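PDB 1IUK: hypothetical protein TT1466, which probably binds coenzyme A through a Rossmann-like domain, although its role in the cell is not established. Local coordinates for residues Q4-Y9 and K131-G136; T15-G20 and L65-P70; D72-F77 and P88-L93; E108-L113 and V120-C125. All coordinates share one frame; numbering follows the deposited sequence.

Interaction 1. Residues Q4-Y9 and K131-G136; sequences QELRAY and KRLFRG
R7 overlaps F134 with the aliphatic part of its chain. Its CG is 3.2 Å from CE2 of F134, a tight approach that is oblique to the ring. The two chains run alongside in opposing senses. The guanidinium plane stands 88° from the ring plane, so the pair is not stacked. A bend at chi3 (-25°) turns the R7 head away from the ring and toward L133. There NH1 meets the backbone O of L133 at 2.6 Å. This O sits at the guanidinium edge, in plane, but the N-H points poorly at it (123°) and the hydrogen bond is weak. CD2 of L133 lies over one guanidinium face, 3.6 Å from NH1 of R7. A leucine in place of R7 would probably leave the L133 carbonyl without this donor and uncover CD2 of L133. L6 adds the apolar part: its CG is 3.9 Å from CD1 of L133, and the two side chains lie nearly perpendicular. L133 therefore has one methyl for L6 and the other for R7. Both segments are helical where they meet. F134 and L133 also touch L10, further along helix 3-12, and R132 forms a salt bridge with D3. The contact thus joins helix 3-12 to the end of helix 126-134, while Y9 ties the first helix to D72, just before strand 73-76.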
loop_
_atom_site.group_PDB
_atom_site.type_symbol
_atom_site.label_atom_id
_atom_site.label_comp_id
_atom_site.label_asym_id
_atom_site.label_seq_id
_atom_site.Cartn_x
_atom_site.Cartn_y
_atom_site.Cartn_z
ATOM N N GLN A 4 5.453 -15.491 10.771
ATOM C CA GLN A 4 6.174 -16.415 9.882
ATOM C C GLN A 4 5.690 -16.224 8.449
ATOM O O GLN A 4 6.483 -16.057 7.520
ATOM C CB GLN A 4 5.906 -17.861 10.326
ATOM C CG GLN A 4 7.030 -18.854 10.062
ATOM C CD GLN A 4 6.538 -20.308 10.027
ATOM O OE1 GLN A 4 5.359 -20.579 9.752
ATOM N NE2 GLN A 4 7.445 -21.247 10.305
ATOM N N GLU A 5 4.370 -16.258 8.287
ATOM C CA GLU A 5 3.751 -16.082 6.981
ATOM C C GLU A 5 3.910 -14.659 6.455
ATOM O O GLU A 5 4.239 -14.471 5.284
ATOM C CB GLU A 5 2.269 -16.438 7.040
ATOM C CG GLU A 5 1.577 -16.252 5.698
ATOM C CD GLU A 5 0.184 -16.847 5.667
ATOM O OE1 GLU A 5 -0.538 -16.612 4.668
ATOM O OE2 GLU A 5 -0.182 -17.546 6.639
ATOM N N LEU A 6 3.676 -13.661 7.307
ATOM C CA LEU A 6 3.815 -12.269 6.903
ATOM C C LEU A 6 5.258 -11.985 6.489
ATOM O O LEU A 6 5.510 -11.207 5.572
ATOM C CB LEU A 6 3.401 -11.334 8.040
ATOM C CG LEU A 6 3.404 -9.844 7.683
ATOM C CD1 LEU A 6 2.694 -9.615 6.359
ATOM C CD2 LEU A 6 2.734 -9.058 8.790
ATOM N N ARG A 7 6.216 -12.622 7.155
ATOM C CA ARG A 7 7.615 -12.423 6.786
ATOM C C ARG A 7 7.859 -13.001 5.389
ATOM O O ARG A 7 8.449 -12.344 4.523
ATOM C CB ARG A 7 8.537 -13.108 7.798
ATOM C CG ARG A 7 9.993 -12.677 7.698
ATOM C CD ARG A 7 10.883 -13.501 8.622
ATOM N NE ARG A 7 10.122 -14.035 9.744
ATOM C CZ ARG A 7 10.003 -13.432 10.920
ATOM N NH1 ARG A 7 10.602 -12.265 11.132
ATOM N NH2 ARG A 7 9.266 -13.987 11.875
ATOM N N ALA A 8 7.393 -14.232 5.171
ATOM C CA ALA A 8 7.562 -14.895 3.876
ATOM C C ALA A 8 6.929 -14.034 2.795
ATOM O O ALA A 8 7.459 -13.902 1.688
ATOM C CB ALA A 8 6.908 -16.284 3.897
ATOM N N TYR A 9 5.793 -13.432 3.128
ATOM C CA TYR A 9 5.092 -12.586 2.183
ATOM C C TYR A 9 5.864 -11.304 1.832
ATOM O O TYR A 9 6.044 -10.967 0.658
ATOM C CB TYR A 9 3.704 -12.227 2.732
ATOM C CG TYR A 9 2.817 -11.669 1.652
ATOM C CD1 TYR A 9 3.111 -10.438 1.074
ATOM C CD2 TYR A 9 1.777 -12.424 1.102
ATOM C CE1 TYR A 9 2.413 -9.978 -0.032
ATOM C CE2 TYR A 9 1.071 -11.967 -0.007
ATOM C CZ TYR A 9 1.402 -10.746 -0.573
ATOM O OH TYR A 9 0.785 -10.283 -1.707
ATOM N N LYS A 131 10.609 -3.315 9.795
ATOM C CA LYS A 131 11.762 -3.243 10.681
ATOM C C LYS A 131 11.702 -4.343 11.722
ATOM O O LYS A 131 12.686 -5.033 11.940
ATOM C CB LYS A 131 11.809 -1.893 11.385
ATOM C CG LYS A 131 12.384 -0.796 10.538
ATOM C CD LYS A 131 12.213 0.549 11.210
ATOM C CE LYS A 131 12.934 1.624 10.423
ATOM N NZ LYS A 131 13.305 2.780 11.280
ATOM N N ARG A 132 10.544 -4.515 12.352
ATOM C CA ARG A 132 10.378 -5.528 13.389
ATOM C C ARG A 132 10.551 -6.973 12.941
ATOM O O ARG A 132 10.988 -7.826 13.720
ATOM C CB ARG A 132 9.008 -5.405 14.035
ATOM C CG ARG A 132 8.682 -6.549 14.982
ATOM C CD ARG A 132 7.232 -6.493 15.467
ATOM N NE ARG A 132 6.310 -6.944 14.431
ATOM C CZ ARG A 132 5.960 -8.214 14.234
ATOM N NH1 ARG A 132 5.114 -8.525 13.258
ATOM N NH2 ARG A 132 6.444 -9.169 15.015
ATOM N N LEU A 133 10.192 -7.252 11.695
ATOM C CA LEU A 133 10.276 -8.610 11.175
ATOM C C LEU A 133 11.632 -8.960 10.584
ATOM O O LEU A 133 12.035 -10.126 10.610
ATOM C CB LEU A 133 9.190 -8.831 10.113
ATOM C CG LEU A 133 7.741 -8.961 10.592
ATOM C CD1 LEU A 133 6.780 -8.814 9.403
ATOM C CD2 LEU A 133 7.555 -10.301 11.280
ATOM N N PHE A 134 12.339 -7.957 10.071
ATOM C CA PHE A 134 13.629 -8.190 9.432
ATOM C C PHE A 134 14.870 -7.658 10.137
ATOM O O PHE A 134 15.959 -7.681 9.571
ATOM C CB PHE A 134 13.579 -7.653 7.997
ATOM C CG PHE A 134 12.509 -8.298 7.165
ATOM C CD1 PHE A 134 11.389 -7.577 6.765
ATOM C CD2 PHE A 134 12.583 -9.653 6.860
ATOM C CE1 PHE A 134 10.353 -8.199 6.079
ATOM C CE2 PHE A 134 11.558 -10.278 6.177
ATOM C CZ PHE A 134 10.436 -9.549 5.787
ATOM N N ARG A 135 14.704 -7.175 11.362
ATOM C CA ARG A 135 15.828 -6.649 12.135
ATOM C C ARG A 135 15.671 -7.009 13.612
ATOM O O ARG A 135 16.663 -7.160 14.328
ATOM C CB ARG A 135 15.932 -5.126 11.972
ATOM C CG ARG A 135 15.220 -4.583 10.737
ATOM C CD ARG A 135 16.158 -3.763 9.871
ATOM N NE ARG A 135 16.034 -4.100 8.456
ATOM C CZ ARG A 135 16.346 -3.271 7.465
ATOM N NH1 ARG A 135 16.801 -2.054 7.740
ATOM N NH2 ARG A 135 16.207 -3.663 6.202
ATOM N N GLY A 136 14.422 -7.147 14.057
ATOM C CA GLY A 136 14.152 -7.503 15.440
ATOM C C GLY A 136 13.387 -6.469 16.248
ATOM O O GLY A 136 12.506 -6.866 17.044
#

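Interaction 2. Residues T15-G20 and L65-P70; sequences TIAVLG and LDLKEP
With chi1 at 61°, T15 sets OG1 between its backbone N and carbonyl carbon, where it faces P70, and CG2 beside the N, where it meets E69. E69 has a similar first torsion (82°) and an extended chain beyond it, which brings its carboxylate up to that methyl. The T15 OG1 hydroxyl donates a hydrogen bond to the backbone O of P70 at 2.7 Å. The donor is tilted 21° from the carbonyl plane. OG1 also accepts from the N of D72, so two backbone groups of the incoming chain grip one hydroxyl. OE1 of E69 is 3.1 Å from CG2 of T15; this is close van der Waals contact. Two residues on, CB of A17 touches CD1 of L67 at 3.7 Å. L67 also packs on L44 and V46 of strand 42-46. A valine at T15 would probably leave the P70 carbonyl and the D72 amide without their shared partner and this end of the loop less firmly held. The loop belongs to the connection from edge strand 42-46, back past strand 15-19, to strand 73-76. This is consistent with the 2-1-3-4-5 strand order of a Rossmann-like parallel sheet.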
loop_
_atom_site.group_PDB
_atom_site.type_symbol
_atom_site.label_atom_id
_atom_site.label_comp_id
_atom_site.label_asym_id
_atom_site.label_seq_id
_atom_site.Cartn_x
_atom_site.Cartn_y
_atom_site.Cartn_z
ATOM N N THR A 15 6.785 -5.370 -5.810
ATOM C CA THR A 15 6.052 -4.133 -6.080
ATOM C C THR A 15 5.065 -3.689 -4.996
ATOM O O THR A 15 4.178 -4.449 -4.579
ATOM C CB THR A 15 5.308 -4.249 -7.419
ATOM O OG1 THR A 15 4.373 -5.324 -7.342
ATOM C CG2 THR A 15 6.275 -4.578 -8.531
ATOM N N ILE A 16 5.231 -2.456 -4.530
ATOM C CA ILE A 16 4.336 -1.915 -3.519
ATOM C C ILE A 16 3.701 -0.633 -4.057
ATOM O O ILE A 16 4.393 0.353 -4.302
ATOM C CB ILE A 16 5.083 -1.576 -2.204
ATOM C CG1 ILE A 16 5.803 -2.817 -1.668
ATOM C CG2 ILE A 16 4.090 -1.041 -1.162
ATOM C CD1 ILE A 16 6.467 -2.608 -0.319
ATOM N N ALA A 17 2.389 -0.654 -4.271
ATOM C CA ALA A 17 1.699 0.536 -4.748
ATOM C C ALA A 17 1.269 1.300 -3.500
ATOM O O ALA A 17 0.740 0.719 -2.566
ATOM C CB ALA A 17 0.465 0.149 -5.597
ATOM N N VAL A 18 1.517 2.606 -3.482
ATOM C CA VAL A 18 1.155 3.436 -2.339
ATOM C C VAL A 18 -0.054 4.291 -2.705
ATOM O O VAL A 18 0.039 5.231 -3.502
ATOM C CB VAL A 18 2.342 4.351 -1.921
ATOM C CG1 VAL A 18 1.935 5.240 -0.750
ATOM C CG2 VAL A 18 3.564 3.483 -1.559
ATOM N N LEU A 19 -1.192 3.942 -2.128
ATOM C CA LEU A 19 -2.416 4.662 -2.408
ATOM C C LEU A 19 -2.484 5.864 -1.481
ATOM O O LEU A 19 -2.617 5.717 -0.260
ATOM C CB LEU A 19 -3.619 3.741 -2.195
ATOM C CG LEU A 19 -4.932 4.295 -2.731
ATOM C CD1 LEU A 19 -4.889 4.301 -4.247
ATOM C CD2 LEU A 19 -6.078 3.463 -2.200
ATOM N N GLY A 20 -2.406 7.052 -2.072
ATOM C CA GLY A 20 -2.434 8.273 -1.285
ATOM C C GLY A 20 -1.021 8.811 -1.096
ATOM O O GLY A 20 -0.776 9.592 -0.173
ATOM N N LEU A 65 -5.726 1.576 -11.617
ATOM C CA LEU A 65 -5.836 0.922 -12.914
ATOM C C LEU A 65 -4.855 1.481 -13.932
ATOM O O LEU A 65 -4.709 0.934 -15.021
ATOM C CB LEU A 65 -7.266 1.044 -13.446
ATOM C CG LEU A 65 -8.403 0.471 -12.585
ATOM C CD1 LEU A 65 -8.017 -0.893 -12.051
ATOM C CD2 LEU A 65 -8.706 1.432 -11.442
ATOM N N ASP A 66 -4.180 2.574 -13.584
ATOM C CA ASP A 66 -3.195 3.162 -14.489
ATOM C C ASP A 66 -1.852 2.438 -14.343
ATOM O O ASP A 66 -0.970 2.584 -15.184
ATOM C CB ASP A 66 -2.989 4.644 -14.181
ATOM C CG ASP A 66 -4.106 5.528 -14.708
ATOM O OD1 ASP A 66 -4.428 6.518 -14.014
ATOM O OD2 ASP A 66 -4.650 5.247 -15.806
ATOM N N LEU A 67 -1.694 1.667 -13.272
ATOM C CA LEU A 67 -0.450 0.941 -13.039
ATOM C C LEU A 67 -0.284 -0.062 -14.161
ATOM O O LEU A 67 -1.249 -0.702 -14.588
ATOM C CB LEU A 67 -0.482 0.231 -11.679
ATOM C CG LEU A 67 -0.386 1.167 -10.461
ATOM C CD1 LEU A 67 -0.405 0.388 -9.144
ATOM C CD2 LEU A 67 0.887 1.972 -10.588
ATOM N N LYS A 68 0.945 -0.209 -14.634
ATOM C CA LYS A 68 1.213 -1.112 -15.741
ATOM C C LYS A 68 1.871 -2.437 -15.346
ATOM O O LYS A 68 2.478 -3.105 -16.187
ATOM C CB LYS A 68 2.063 -0.382 -16.798
ATOM C CG LYS A 68 1.318 0.730 -17.558
ATOM C CD LYS A 68 0.014 0.207 -18.188
ATOM C CE LYS A 68 -0.573 1.190 -19.207
ATOM N NZ LYS A 68 -2.038 1.424 -19.011
ATOM N N GLU A 69 1.739 -2.824 -14.079
ATOM C CA GLU A 69 2.316 -4.080 -13.611
ATOM C C GLU A 69 1.620 -4.581 -12.348
ATOM O O GLU A 69 1.007 -3.803 -11.622
ATOM C CB GLU A 69 3.817 -3.911 -13.366
ATOM C CG GLU A 69 4.181 -3.285 -12.034
ATOM C CD GLU A 69 5.666 -3.365 -11.749
ATOM O OE1 GLU A 69 6.190 -4.490 -11.579
ATOM O OE2 GLU A 69 6.312 -2.301 -11.696
ATOM N N PRO A 70 1.690 -5.896 -12.080
ATOM C CA PRO A 70 1.055 -6.486 -10.896
ATOM C C PRO A 70 1.567 -5.872 -9.615
ATOM O O PRO A 70 2.730 -5.497 -9.531
ATOM C CB PRO A 70 1.394 -7.966 -11.000
ATOM C CG PRO A 70 1.672 -8.168 -12.452
ATOM C CD PRO A 70 2.364 -6.922 -12.891
#

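Interaction 3. Residues D72-F77 and P88-L93; sequences DILDVF and PEVLAL
V90 is the first residue along 88-93 to reach the strand, and it does so through one methyl. E89, just before it, turns its carboxylate away from L74, bonding to H86 and to the N of L64. CG2 of V90 lies 4.0 Å from CD2 of L74, and the two side chains cross at a slant. V90 chi1 (166°) puts CG1 anti to the backbone N and leaves CG2 beside that N, available to L74. CG1 packs instead against L113 of the next helix. Three residues later, about one helical turn on, L93 comes back to the same leucine. Its CD2 approaches the other methyl, CD1 of L74, at 4.5 Å, a looser touch. The CB of L93 points at the strand, while that of V90 is set to one side. Backbone bonds keep this spacing: the N of A92 binds the O of P88, and the N of L93 binds the O of E89, each at 3.0 Å.

L74 thus divides its branch between two helix residues. Its CG is anti to the backbone N (chi1 179°), which carries both methyls out from the sheet toward the helix. Strand 73-76 is the middle one of the five parallel strands, and L74 also packs on A17 of the neighbouring strand and on L64. D75, next in the strand, meets V32 and L36 of helix 28-38 on the other face of the sheet. Between strand and helix the chemistry is therefore wholly apolar: three branched side chains meet by dispersion and by burial from water, and nothing polar fixes their exact register.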
loop_
_atom_site.group_PDB
_atom_site.type_symbol
_atom_site.label_atom_id
_atom_site.label_comp_id
_atom_site.label_asym_id
_atom_site.label_seq_id
_atom_site.Cartn_x
_atom_site.Cartn_y
_atom_site.Cartn_z
ATOM N N ASP A 72 2.134 -6.424 -5.582
ATOM C CA ASP A 72 2.248 -7.420 -4.522
ATOM C C ASP A 72 1.636 -6.921 -3.236
ATOM O O ASP A 72 0.988 -7.674 -2.518
ATOM C CB ASP A 72 3.719 -7.787 -4.299
ATOM C CG ASP A 72 4.322 -8.518 -5.489
ATOM O OD1 ASP A 72 5.369 -8.083 -5.993
ATOM O OD2 ASP A 72 3.743 -9.529 -5.931
ATOM N N ILE A 73 1.840 -5.636 -2.952
ATOM C CA ILE A 73 1.302 -5.019 -1.745
ATOM C C ILE A 73 0.713 -3.655 -2.062
ATOM O O ILE A 73 1.349 -2.841 -2.737
ATOM C CB ILE A 73 2.401 -4.798 -0.671
ATOM C CG1 ILE A 73 3.067 -6.137 -0.328
ATOM C CG2 ILE A 73 1.791 -4.137 0.579
ATOM C CD1 ILE A 73 4.134 -6.033 0.744
ATOM N N LEU A 74 -0.512 -3.417 -1.601
ATOM C CA LEU A 74 -1.131 -2.111 -1.795
ATOM C C LEU A 74 -1.086 -1.455 -0.413
ATOM O O LEU A 74 -1.832 -1.842 0.491
ATOM C CB LEU A 74 -2.585 -2.229 -2.281
ATOM C CG LEU A 74 -3.283 -0.870 -2.465
ATOM C CD1 LEU A 74 -2.664 -0.127 -3.627
ATOM C CD2 LEU A 74 -4.771 -1.070 -2.684
ATOM N N ASP A 75 -0.170 -0.499 -0.240
ATOM C CA ASP A 75 -0.006 0.221 1.031
ATOM C C ASP A 75 -0.952 1.413 0.946
ATOM O O ASP A 75 -0.720 2.341 0.173
ATOM C CB ASP A 75 1.443 0.692 1.161
ATOM C CG ASP A 75 1.840 1.034 2.590
ATOM O OD1 ASP A 75 1.128 0.671 3.555
ATOM O OD2 ASP A 75 2.902 1.675 2.735
ATOM N N VAL A 76 -2.017 1.359 1.741
ATOM C CA VAL A 76 -3.061 2.370 1.740
ATOM C C VAL A 76 -2.956 3.432 2.824
ATOM O O VAL A 76 -3.002 3.132 4.020
ATOM C CB VAL A 76 -4.463 1.691 1.849
ATOM C CG1 VAL A 76 -5.573 2.722 1.668
ATOM C CG2 VAL A 76 -4.590 0.591 0.794
ATOM N N PHE A 77 -2.846 4.680 2.386
ATOM C CA PHE A 77 -2.763 5.807 3.302
ATOM C C PHE A 77 -4.045 6.649 3.272
ATOM O O PHE A 77 -4.173 7.608 4.040
ATOM C CB PHE A 77 -1.557 6.687 2.946
ATOM C CG PHE A 77 -0.223 6.081 3.325
ATOM C CD1 PHE A 77 0.341 6.325 4.581
ATOM C CD2 PHE A 77 0.459 5.263 2.432
ATOM C CE1 PHE A 77 1.574 5.757 4.936
ATOM C CE2 PHE A 77 1.691 4.690 2.778
ATOM C CZ PHE A 77 2.245 4.942 4.035
ATOM N N PRO A 88 -13.885 -0.274 -5.958
ATOM C CA PRO A 88 -13.932 -0.793 -7.331
ATOM C C PRO A 88 -12.560 -0.941 -7.989
ATOM O O PRO A 88 -12.259 -1.981 -8.579
ATOM C CB PRO A 88 -14.808 0.215 -8.070
ATOM C CG PRO A 88 -15.625 0.856 -7.008
ATOM C CD PRO A 88 -14.759 0.900 -5.784
ATOM N N GLU A 89 -11.732 0.102 -7.903
ATOM C CA GLU A 89 -10.397 0.036 -8.502
ATOM C C GLU A 89 -9.473 -0.920 -7.727
ATOM O O GLU A 89 -8.559 -1.516 -8.301
ATOM C CB GLU A 89 -9.782 1.438 -8.585
ATOM C CG GLU A 89 -9.479 2.081 -7.250
ATOM C CD GLU A 89 -8.490 3.240 -7.362
ATOM O OE1 GLU A 89 -7.972 3.495 -8.473
ATOM O OE2 GLU A 89 -8.226 3.899 -6.336
ATOM N N VAL A 90 -9.719 -1.067 -6.429
ATOM C CA VAL A 90 -8.918 -1.971 -5.602
ATOM C C VAL A 90 -9.222 -3.409 -6.022
ATOM O O VAL A 90 -8.320 -4.185 -6.337
ATOM C CB VAL A 90 -9.233 -1.782 -4.082
ATOM C CG1 VAL A 90 -8.657 -2.935 -3.268
ATOM C CG2 VAL A 90 -8.642 -0.455 -3.587
ATOM N N LEU A 91 -10.504 -3.757 -6.047
ATOM C CA LEU A 91 -10.910 -5.100 -6.445
ATOM C C LEU A 91 -10.476 -5.420 -7.870
ATOM O O LEU A 91 -10.134 -6.556 -8.173
ATOM C CB LEU A 91 -12.422 -5.241 -6.297
ATOM C CG LEU A 91 -12.903 -5.220 -4.838
ATOM C CD1 LEU A 91 -14.417 -5.104 -4.811
ATOM C CD2 LEU A 91 -12.449 -6.479 -4.108
ATOM N N ALA A 92 -10.467 -4.415 -8.742
ATOM C CA ALA A 92 -10.064 -4.610 -10.135
ATOM C C ALA A 92 -8.571 -4.892 -10.277
ATOM O O ALA A 92 -8.154 -5.741 -11.068
ATOM C CB ALA A 92 -10.425 -3.388 -10.948
ATOM N N LEU A 93 -7.766 -4.159 -9.513
ATOM C CA LEU A 93 -6.323 -4.334 -9.550
ATOM C C LEU A 93 -5.943 -5.678 -8.941
ATOM O O LEU A 93 -4.985 -6.323 -9.388
ATOM C CB LEU A 93 -5.640 -3.210 -8.762
ATOM C CG LEU A 93 -4.143 -3.355 -8.452
ATOM C CD1 LEU A 93 -3.331 -2.791 -9.609
ATOM C CD2 LEU A 93 -3.814 -2.622 -7.154
#

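Interaction 4. Residues E108-L113 and V120-C125; sequences EFEKAL and VVADRC
Helix 107-115 and strand 120-122 are the last two elements of a beta-alpha-beta unit that starts at strand 98-100, and L113 and V120 make their closest contact. CG2 of V120 sits against the L113 chain, 3.5 Å from CD1 and 3.6 Å from CB of L113. The leucine lies across the valine, so one valine methyl fits beside both the root and the end of the leucine. V120 has CG1 anti to its backbone N (chi1 174°). That turns CG2 to L113 and CG1 toward E110, whose CG lies 4.5 Å from it.

E110, one helical turn before L113, runs its extended chain alongside the strand. Its OE1 passes 4.0 Å from CB of A122, but the meeting is only van der Waals. The charge is dealt with by the loop before the helix: OE1 forms a salt bridge with R105, and OE2 accepts a hydrogen bond from the N of H106. These two partners fix the carboxylate where it passes A122 and leave CG of E110 beside V120.

The short axes of helix and strand run nearly antiparallel, at 158°, with a closest approach of 9.8 Å. V120 and A122 point their CB toward the helix. V121 between them points the other way and packs on W99. L113 also reaches V98 of the adjacent strand. A helix laid antiparallel over its own two parallel strands is the beta-alpha-beta crossover, the repeating element of Rossmann-like folds; here it ends at an outermost strand of the sheet.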
loop_
_atom_site.group_PDB
_atom_site.type_symbol
_atom_site.label_atom_id
_atom_site.label_comp_id
_atom_site.label_asym_id
_atom_site.label_seq_id
_atom_site.Cartn_x
_atom_site.Cartn_y
_atom_site.Cartn_z
ATOM N N GLU A 108 -16.670 -2.607 6.404
ATOM C CA GLU A 108 -17.229 -3.006 5.126
ATOM C C GLU A 108 -16.135 -3.173 4.086
ATOM O O GLU A 108 -16.100 -4.171 3.365
ATOM C CB GLU A 108 -18.261 -1.982 4.633
ATOM C CG GLU A 108 -18.529 -2.071 3.129
ATOM C CD GLU A 108 -19.930 -1.644 2.733
ATOM O OE1 GLU A 108 -20.500 -0.764 3.412
ATOM O OE2 GLU A 108 -20.459 -2.188 1.735
ATOM N N PHE A 109 -15.242 -2.192 4.001
ATOM C CA PHE A 109 -14.155 -2.246 3.031
ATOM C C PHE A 109 -13.304 -3.487 3.257
ATOM O O PHE A 109 -12.918 -4.170 2.310
ATOM C CB PHE A 109 -13.292 -0.987 3.154
ATOM C CG PHE A 109 -12.171 -0.916 2.159
ATOM C CD1 PHE A 109 -12.398 -0.445 0.867
ATOM C CD2 PHE A 109 -10.875 -1.309 2.518
ATOM C CE1 PHE A 109 -11.352 -0.365 -0.062
ATOM C CE2 PHE A 109 -9.826 -1.235 1.597
ATOM C CZ PHE A 109 -10.062 -0.762 0.305
ATOM N N GLU A 110 -13.023 -3.779 4.521
ATOM C CA GLU A 110 -12.204 -4.931 4.868
ATOM C C GLU A 110 -12.933 -6.229 4.578
ATOM O O GLU A 110 -12.333 -7.194 4.101
ATOM C CB GLU A 110 -11.811 -4.859 6.340
ATOM C CG GLU A 110 -10.843 -3.708 6.638
ATOM C CD GLU A 110 -10.596 -3.523 8.116
ATOM O OE1 GLU A 110 -10.319 -4.537 8.792
ATOM O OE2 GLU A 110 -10.686 -2.376 8.605
ATOM N N LYS A 111 -14.233 -6.248 4.858
ATOM C CA LYS A 111 -15.039 -7.432 4.609
ATOM C C LYS A 111 -15.120 -7.707 3.114
ATOM O O LYS A 111 -15.058 -8.859 2.698
ATOM C CB LYS A 111 -16.451 -7.264 5.177
ATOM C CG LYS A 111 -17.363 -8.475 4.935
ATOM C CD LYS A 111 -18.834 -8.064 4.756
ATOM C CE LYS A 111 -19.774 -9.272 4.779
ATOM N NZ LYS A 111 -19.360 -10.301 5.786
ATOM N N ALA A 112 -15.248 -6.657 2.306
ATOM C CA ALA A 112 -15.332 -6.838 0.857
ATOM C C ALA A 112 -14.059 -7.445 0.290
ATOM O O ALA A 112 -14.104 -8.262 -0.636
ATOM C CB ALA A 112 -15.625 -5.515 0.165
ATOM N N LEU A 113 -12.914 -7.044 0.837
ATOM C CA LEU A 113 -11.640 -7.576 0.360
ATOM C C LEU A 113 -11.490 -9.046 0.762
ATOM O O LEU A 113 -11.016 -9.877 -0.024
ATOM C CB LEU A 113 -10.476 -6.744 0.916
ATOM C CG LEU A 113 -10.270 -5.358 0.288
ATOM C CD1 LEU A 113 -9.027 -4.708 0.936
ATOM C CD2 LEU A 113 -10.098 -5.454 -1.231
ATOM N N VAL A 120 -5.704 -8.967 3.979
ATOM C CA VAL A 120 -5.662 -7.613 4.484
ATOM C C VAL A 120 -4.930 -7.534 5.820
ATOM O O VAL A 120 -5.109 -8.390 6.687
ATOM C CB VAL A 120 -7.092 -7.056 4.701
ATOM C CG1 VAL A 120 -7.037 -5.688 5.368
ATOM C CG2 VAL A 120 -7.811 -6.961 3.373
ATOM N N VAL A 121 -4.086 -6.517 5.962
ATOM C CA VAL A 121 -3.402 -6.246 7.226
ATOM C C VAL A 121 -3.891 -4.823 7.497
ATOM O O VAL A 121 -3.813 -3.962 6.619
ATOM C CB VAL A 121 -1.865 -6.278 7.092
ATOM C CG1 VAL A 121 -1.235 -5.797 8.393
ATOM C CG2 VAL A 121 -1.398 -7.694 6.775
ATOM N N ALA A 122 -4.435 -4.573 8.681
ATOM C CA ALA A 122 -4.972 -3.242 8.958
ATOM C C ALA A 122 -4.454 -2.559 10.215
ATOM O O ALA A 122 -4.108 -3.212 11.203
ATOM C CB ALA A 122 -6.511 -3.305 8.999
ATOM N N ASP A 123 -4.427 -1.229 10.160
ATOM C CA ASP A 123 -3.966 -0.397 11.266
ATOM C C ASP A 123 -2.553 -0.754 11.779
ATOM O O ASP A 123 -2.341 -0.997 12.973
ATOM C CB ASP A 123 -4.986 -0.448 12.415
ATOM C CG ASP A 123 -4.995 0.828 13.246
ATOM O OD1 ASP A 123 -5.915 0.997 14.076
ATOM O OD2 ASP A 123 -4.080 1.664 13.073
ATOM N N ARG A 124 -1.597 -0.789 10.856
ATOM C CA ARG A 124 -0.200 -1.074 11.176
ATOM C C ARG A 124 0.649 -0.232 10.236
ATOM O O ARG A 124 0.236 0.066 9.121
ATOM C CB ARG A 124 0.119 -2.556 10.971
ATOM C CG ARG A 124 -0.366 -3.454 12.088
ATOM C CD ARG A 124 0.547 -4.659 12.262
ATOM N NE ARG A 124 0.096 -5.827 11.502
ATOM C CZ ARG A 124 0.550 -7.071 11.677
ATOM N NH1 ARG A 124 1.481 -7.331 12.592
ATOM N NH2 ARG A 124 0.067 -8.065 10.939
ATOM N N CYS A 125 1.825 0.179 10.695
ATOM C CA CYS A 125 2.719 0.959 9.857
ATOM C C CYS A 125 3.644 -0.038 9.174
ATOM O O CYS A 125 4.405 -0.736 9.841
ATOM C CB CYS A 125 3.543 1.942 10.697
ATOM S SG CYS A 125 4.605 3.013 9.696
#

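How the interactions relate
Interaction 3 is the most buried and wholly apolar. Interaction 2 lies beside it: strands 15-19 and 73-76 are bonded neighbours, with A17 O to D75 N at 2.8 Å. Its loop adds a hydroxyl-to-carbonyl bond at a buried threonine and a carboxylate at a partly exposed position. Interaction 4 covers an edge strand, 120-122, on the same face as interaction 3, and the helices of the two pack side by side. In interaction 4 the apolar contact is bordered by the carboxylate of E110. Interaction 1 is the farthest from the centre and pairs two helices without the sheet, mixing apolar packing with a weak arginine bond. It meets interaction 4 through L6 and R124.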